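Side-chain contacts in hypothetical protein TM1070 (Thermotoga maritima, PDB 1NC7), which is of unknown function but belongs to the Anabaena sensory rhodopsin transducer family, binds magnesium ions and assembles from four chains: residues Y101-E106 with M113-L118; I62-L67 with L86-D91. All coordinates share one frame; numbering follows the deposited sequence.

How the contacts relate
Both contacts lie between the facing layers of an antiparallel sheet that folds over on itself, and their centres are about 7 Å apart. Residues 101-106 of contact 1 and 62-67 of contact 2 are on neighbouring strands, joined by a probable hydrogen bond from Thr65 N to Met104 O (2.7 Å) and by the salt bridge of Arg63 NH2 with Glu106 OE1 (2.8 Å). Across the interior Leu90 CD1 touches Tyr101 OH at 3.6 Å, tying 86-91 into the same core. Contact 1 lies closer to Thr129, a magnesium-binding residue whose site is not occupied in this chain: its side chain is about 6 Å from that of Leu115, against about 11 Å from that of Leu90.

Contact 1: residues Y101-E106 with M113-L118; sequences YSIMAE and MQLSRL. With EDO (1,2-ethanediol), chain O.
Selenomethionine Met113 sets CG anti to its carbonyl carbon (chi1 -61°) and runs extended beyond it, which carries the selenium and terminal methyl across to Ala105. Met113 CE and SE both lie 3.5 Å from Ala105 CB, so the short methyl is met by the whole end of the longer chain; for the carbon pair this is tighter than ordinary van der Waals contact. The second pair is looser, branch end to branch end: Ile103 CD1 is 4.2 Å from Leu115 CD2. The CA atoms of Ile103 and Leu115 stand 9.6 Å apart, the spacing of facing layers in a beta sandwich, and no hydrogen bond crosses. Phe31, on strand 28-34 beside 101-107, packs on both Met113 and Leu115.

Beyond this apolar patch Arg117 bends at chi3 (-54°) and ends in charge pairs, NE with Glu48 and NH2 with Asp33. Its NH1 donates to O2 of a 1,2-ethanediol, probably from the crystallisation liquor, at 3.0 Å and 158°; the diol also bonds His47 of the second subunit. A leucine here would probably leave the Glu48 and Asp33 carboxylates without their cationic mate. The chemistry is thus divided: dispersion forces join the two layers, while the guanidinium probably offsets the charge of Glu48 and Asp33 close to a subunit boundary.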
loop_
_atom_site.group_PDB
_atom_site.type_symbol
_atom_site.label_atom_id
_atom_site.label_comp_id
_atom_site.label_asym_id
_atom_site.label_seq_id
_atom_site.Cartn_x
_atom_site.Cartn_y
_atom_site.Cartn_z
ATOM N N TYR D 101 -2.154 -0.983 -17.814
ATOM C CA TYR D 101 -0.743 -1.211 -18.084
ATOM C C TYR D 101 -0.024 -1.544 -16.784
ATOM O O TYR D 101 -0.633 -1.552 -15.710
ATOM C CB TYR D 101 -0.119 0.027 -18.752
ATOM C CG TYR D 101 -0.131 1.300 -17.922
ATOM C CD1 TYR D 101 0.855 1.547 -16.968
ATOM C CD2 TYR D 101 -1.123 2.261 -18.102
ATOM C CE1 TYR D 101 0.854 2.726 -16.215
ATOM C CE2 TYR D 101 -1.134 3.438 -17.355
ATOM C CZ TYR D 101 -0.146 3.663 -16.418
ATOM O OH TYR D 101 -0.164 4.828 -15.684
ATOM N N SER D 102 1.257 -1.870 -16.899
ATOM C CA SER D 102 2.091 -2.178 -15.744
ATOM C C SER D 102 3.403 -1.454 -15.975
ATOM O O SER D 102 3.749 -1.137 -17.114
ATOM C CB SER D 102 2.337 -3.679 -15.615
ATOM O OG SER D 102 1.140 -4.360 -15.292
ATOM N N ILE D 103 4.134 -1.196 -14.897
ATOM C CA ILE D 103 5.387 -0.461 -14.991
ATOM C C ILE D 103 6.599 -1.187 -14.429
ATOM O O ILE D 103 6.547 -1.747 -13.339
ATOM C CB ILE D 103 5.300 0.878 -14.214
ATOM C CG1 ILE D 103 4.112 1.705 -14.702
ATOM C CG2 ILE D 103 6.600 1.659 -14.367
ATOM C CD1 ILE D 103 3.858 2.945 -13.857
HETATM N N MSE D 104 7.684 -1.185 -15.197
HETATM C CA MSE D 104 8.949 -1.738 -14.739
HETATM C C MSE D 104 9.907 -0.566 -14.891
HETATM O O MSE D 104 10.013 0.021 -15.969
HETATM C CB MSE D 104 9.439 -2.898 -15.605
HETATM C CG MSE D 104 10.907 -3.226 -15.314
HETATM SE SE MSE D 104 11.620 -4.755 -16.247
HETATM C CE MSE D 104 11.591 -4.053 -18.049
ATOM N N ALA D 105 10.586 -0.207 -13.811
ATOM C CA ALA D 105 11.524 0.902 -13.850
ATOM C C ALA D 105 12.913 0.402 -13.496
ATOM O O ALA D 105 13.092 -0.307 -12.509
ATOM C CB ALA D 105 11.084 1.986 -12.869
ATOM N N GLU D 106 13.896 0.776 -14.308
ATOM C CA GLU D 106 15.273 0.349 -14.092
ATOM C C GLU D 106 16.197 1.556 -13.977
ATOM O O GLU D 106 16.259 2.388 -14.879
ATOM C CB GLU D 106 15.716 -0.544 -15.248
ATOM C CG GLU D 106 14.924 -1.836 -15.347
ATOM C CD GLU D 106 15.200 -2.591 -16.629
ATOM O OE1 GLU D 106 14.774 -2.112 -17.702
ATOM O OE2 GLU D 106 15.850 -3.657 -16.564
HETATM N N MSE D 113 10.744 4.009 -5.135
HETATM C CA MSE D 113 9.577 4.446 -5.894
HETATM C C MSE D 113 8.240 4.067 -5.285
HETATM O O MSE D 113 8.111 3.044 -4.607
HETATM C CB MSE D 113 9.638 3.894 -7.314
HETATM C CG MSE D 113 10.836 4.365 -8.098
HETATM SE SE MSE D 113 10.701 3.868 -9.947
HETATM C CE MSE D 113 12.576 3.873 -10.370
ATOM N N GLN D 114 7.244 4.902 -5.569
ATOM C CA GLN D 114 5.879 4.721 -5.083
ATOM C C GLN D 114 4.945 5.187 -6.195
ATOM O O GLN D 114 5.238 6.167 -6.878
ATOM C CB GLN D 114 5.674 5.580 -3.829
ATOM C CG GLN D 114 4.327 5.419 -3.133
ATOM C CD GLN D 114 4.250 6.226 -1.842
ATOM O OE1 GLN D 114 5.271 6.659 -1.303
ATOM N NE2 GLN D 114 3.041 6.429 -1.339
ATOM N N LEU D 115 3.830 4.486 -6.387
ATOM C CA LEU D 115 2.872 4.863 -7.426
ATOM C C LEU D 115 1.530 5.209 -6.803
ATOM O O LEU D 115 0.985 4.440 -6.006
ATOM C CB LEU D 115 2.672 3.721 -8.428
ATOM C CG LEU D 115 1.707 3.991 -9.593
ATOM C CD1 LEU D 115 2.275 5.091 -10.487
ATOM C CD2 LEU D 115 1.491 2.714 -10.395
ATOM N N SER D 116 0.997 6.367 -7.175
ATOM C CA SER D 116 -0.283 6.810 -6.648
ATOM C C SER D 116 -1.214 7.195 -7.776
ATOM O O SER D 116 -0.782 7.701 -8.806
ATOM C CB SER D 116 -0.082 8.004 -5.721
ATOM O OG SER D 116 0.827 7.669 -4.694
ATOM N N ARG D 117 -2.500 6.943 -7.581
ATOM C CA ARG D 117 -3.480 7.282 -8.593
ATOM C C ARG D 117 -4.569 8.182 -8.037
ATOM O O ARG D 117 -5.054 7.970 -6.927
ATOM C CB ARG D 117 -4.137 6.015 -9.154
ATOM C CG ARG D 117 -5.199 6.303 -10.218
ATOM C CD ARG D 117 -5.948 5.044 -10.595
ATOM N NE ARG D 117 -5.029 3.992 -11.004
ATOM C CZ ARG D 117 -5.386 2.733 -11.227
ATOM N NH1 ARG D 117 -6.652 2.365 -11.082
ATOM N NH2 ARG D 117 -4.474 1.840 -11.584
ATOM N N LEU D 118 -4.919 9.204 -8.812
ATOM C CA LEU D 118 -6.006 10.104 -8.460
ATOM C C LEU D 118 -7.077 9.854 -9.516
ATOM O O LEU D 118 -6.846 10.055 -10.711
ATOM C CB LEU D 118 -5.583 11.574 -8.526
ATOM C CG LEU D 118 -6.772 12.540 -8.392
ATOM C CD1 LEU D 118 -7.345 12.466 -6.980
ATOM C CD2 LEU D 118 -6.328 13.959 -8.711
HETATM C C1 EDO O . -9.327 -1.184 -9.829
HETATM O O1 EDO O . -9.926 -1.272 -11.136
HETATM C C2 EDO O . -8.150 -0.265 -9.877
HETATM O O2 EDO O . -7.143 -0.580 -10.891
#

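Contact 2: residues I62-L67 with L86-D91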
loop_
_atom_site.group_PDB
_atom_site.type_symbol
_atom_site.label_atom_id
_atom_site.label_comp_id
_atom_site.label_asym_id
_atom_site.label_seq_id
_atom_site.Cartn_x
_atom_site.Cartn_y
_atom_site.Cartn_z
ATOM N N ILE D 62 16.933 6.739 -15.221
ATOM C CA ILE D 62 15.922 5.705 -15.132
ATOM C C ILE D 62 15.168 5.433 -16.425
ATOM O O ILE D 62 14.679 6.352 -17.082
ATOM C CB ILE D 62 14.916 6.071 -14.024
ATOM C CG1 ILE D 62 15.677 6.442 -12.747
ATOM C CG2 ILE D 62 14.004 4.903 -13.735
ATOM C CD1 ILE D 62 14.798 6.932 -11.625
ATOM N N ARG D 63 15.099 4.154 -16.780
ATOM C CA ARG D 63 14.388 3.702 -17.968
ATOM C C ARG D 63 13.065 3.132 -17.467
ATOM O O ARG D 63 13.049 2.183 -16.679
ATOM C CB ARG D 63 15.195 2.614 -18.683
ATOM C CG ARG D 63 14.490 1.995 -19.875
ATOM C CD ARG D 63 15.395 1.014 -20.605
ATOM N NE ARG D 63 15.872 -0.050 -19.727
ATOM C CZ ARG D 63 16.657 -1.047 -20.120
ATOM N NH1 ARG D 63 17.058 -1.122 -21.383
ATOM N NH2 ARG D 63 17.046 -1.970 -19.251
ATOM N N ILE D 64 11.961 3.726 -17.908
ATOM C CA ILE D 64 10.634 3.297 -17.481
ATOM C C ILE D 64 9.910 2.562 -18.598
ATOM O O ILE D 64 9.590 3.152 -19.629
ATOM C CB ILE D 64 9.767 4.498 -17.062
ATOM C CG1 ILE D 64 10.531 5.373 -16.062
ATOM C CG2 ILE D 64 8.463 4.002 -16.446
ATOM C CD1 ILE D 64 9.826 6.663 -15.709
ATOM N N THR D 65 9.644 1.280 -18.378
ATOM C CA THR D 65 8.961 0.460 -19.371
ATOM C C THR D 65 7.495 0.229 -19.012
ATOM O O THR D 65 7.171 -0.183 -17.896
ATOM C CB THR D 65 9.650 -0.908 -19.516
ATOM O OG1 THR D 65 11.018 -0.714 -19.898
ATOM C CG2 THR D 65 8.947 -1.755 -20.573
ATOM N N PHE D 66 6.618 0.503 -19.971
ATOM C CA PHE D 66 5.186 0.313 -19.790
ATOM C C PHE D 66 4.758 -0.927 -20.566
ATOM O O PHE D 66 4.996 -1.025 -21.775
ATOM C CB PHE D 66 4.428 1.540 -20.304
ATOM C CG PHE D 66 4.685 2.784 -19.505
ATOM C CD1 PHE D 66 3.896 3.095 -18.402
ATOM C CD2 PHE D 66 5.739 3.628 -19.834
ATOM C CE1 PHE D 66 4.156 4.233 -17.637
ATOM C CE2 PHE D 66 6.007 4.766 -19.078
ATOM C CZ PHE D 66 5.214 5.068 -17.978
ATOM N N LEU D 67 4.149 -1.878 -19.863
ATOM C CA LEU D 67 3.665 -3.112 -20.471
ATOM C C LEU D 67 2.148 -3.024 -20.560
ATOM O O LEU D 67 1.499 -2.478 -19.668
ATOM C CB LEU D 67 4.047 -4.325 -19.619
ATOM C CG LEU D 67 5.525 -4.569 -19.317
ATOM C CD1 LEU D 67 5.655 -5.840 -18.494
ATOM C CD2 LEU D 67 6.320 -4.679 -20.613
ATOM N N LEU D 86 11.120 13.346 -7.362
ATOM C CA LEU D 86 10.518 13.547 -8.669
ATOM C C LEU D 86 9.157 12.871 -8.694
ATOM O O LEU D 86 9.059 11.656 -8.535
ATOM C CB LEU D 86 11.390 12.964 -9.787
ATOM C CG LEU D 86 10.756 13.068 -11.181
ATOM C CD1 LEU D 86 10.588 14.532 -11.563
ATOM C CD2 LEU D 86 11.622 12.348 -12.204
ATOM N N HIS D 87 8.102 13.660 -8.855
ATOM C CA HIS D 87 6.758 13.097 -8.940
ATOM C C HIS D 87 6.404 13.160 -10.421
ATOM O O HIS D 87 5.930 14.182 -10.916
ATOM C CB HIS D 87 5.750 13.909 -8.111
ATOM C CG HIS D 87 5.928 13.770 -6.629
ATOM N ND1 HIS D 87 4.867 13.815 -5.749
ATOM C CD2 HIS D 87 7.039 13.619 -5.869
ATOM C CE1 HIS D 87 5.318 13.699 -4.511
ATOM N NE2 HIS D 87 6.632 13.578 -4.557
ATOM N N LEU D 88 6.651 12.061 -11.125
ATOM C CA LEU D 88 6.402 12.002 -12.561
ATOM C C LEU D 88 4.939 11.776 -12.926
ATOM O O LEU D 88 4.346 10.758 -12.563
ATOM C CB LEU D 88 7.258 10.898 -13.185
ATOM C CG LEU D 88 7.168 10.742 -14.704
ATOM C CD1 LEU D 88 7.733 11.982 -15.384
ATOM C CD2 LEU D 88 7.938 9.503 -15.126
ATOM N N ARG D 89 4.365 12.737 -13.646
ATOM C CA ARG D 89 2.973 12.653 -14.082
ATOM C C ARG D 89 2.883 11.741 -15.300
ATOM O O ARG D 89 3.287 12.111 -16.401
ATOM C CB ARG D 89 2.446 14.049 -14.420
ATOM C CG ARG D 89 2.131 14.896 -13.197
ATOM C CD ARG D 89 0.862 14.394 -12.522
ATOM N NE ARG D 89 -0.315 14.635 -13.353
ATOM C CZ ARG D 89 -1.134 15.672 -13.213
ATOM N NH1 ARG D 89 -0.914 16.575 -12.266
ATOM N NH2 ARG D 89 -2.170 15.815 -14.031
ATOM N N LEU D 90 2.342 10.546 -15.091
ATOM C CA LEU D 90 2.225 9.558 -16.155
ATOM C C LEU D 90 1.177 9.883 -17.211
ATOM O O LEU D 90 1.189 9.300 -18.295
ATOM C CB LEU D 90 1.949 8.179 -15.549
ATOM C CG LEU D 90 2.979 7.704 -14.516
ATOM C CD1 LEU D 90 2.646 6.287 -14.076
ATOM C CD2 LEU D 90 4.376 7.748 -15.108
ATOM N N ASP D 91 0.276 10.808 -16.897
ATOM C CA ASP D 91 -0.772 11.211 -17.835
ATOM C C ASP D 91 -0.257 12.196 -18.884
ATOM O O ASP D 91 -0.993 12.585 -19.792
ATOM C CB ASP D 91 -1.944 11.847 -17.078
ATOM C CG ASP D 91 -1.529 13.070 -16.282
ATOM O OD1 ASP D 91 -0.541 12.980 -15.524
ATOM O OD2 ASP D 91 -2.195 14.120 -16.404
#
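Residues 62-67 and 86-91 run in the same direction on facing layers, with the CA atoms of Phe66 and Leu90 10.4 Å apart, too far for backbone pairing. This is beta-sandwich packing: strand 60-68 lies near one margin of the curled antiparallel sheet and strand 84-89 forms the other, so the contact brings the last strand of the order over the strand next to the first.

Two apolar pairs bridge the layers. Ile64 and Leu88 meet tip to tip, Ile64 CD1 lying 3.5 Å from Leu88 CD2, closer than carbons usually pack. Leu88 reaches there with CG anti to its backbone N (chi1 -177°), whereas Ile64 sends CG1 out anti to its carbonyl carbon. The second pair is set at a slant: Leu90 CD2 comes to the ring edge of Phe66, near the ring plane, 4.0 Å from CZ, so the methyl abuts the rim and does not lie over a face. Tyr101 stacks edge-to-face with the same Phe66 ring, and Ile103 packs against Ile64 and Leu90, extending the core into strand 101-107.

On 86-91 the residues next to these leucines serve other neighbours: His87 hydrogen-bonds to Glu69 and Tyr101 of the third subunit, and Arg89 grips Asp91 side-on in a two-pronged salt bridge. Arg89 NE donates to Asp91 OD1 at 2.7 Å and Arg89 NH2 to Asp91 OD2 at 2.9 Å, each oxygen met on its syn side, with OD1 only 8° out of the guanidinium plane.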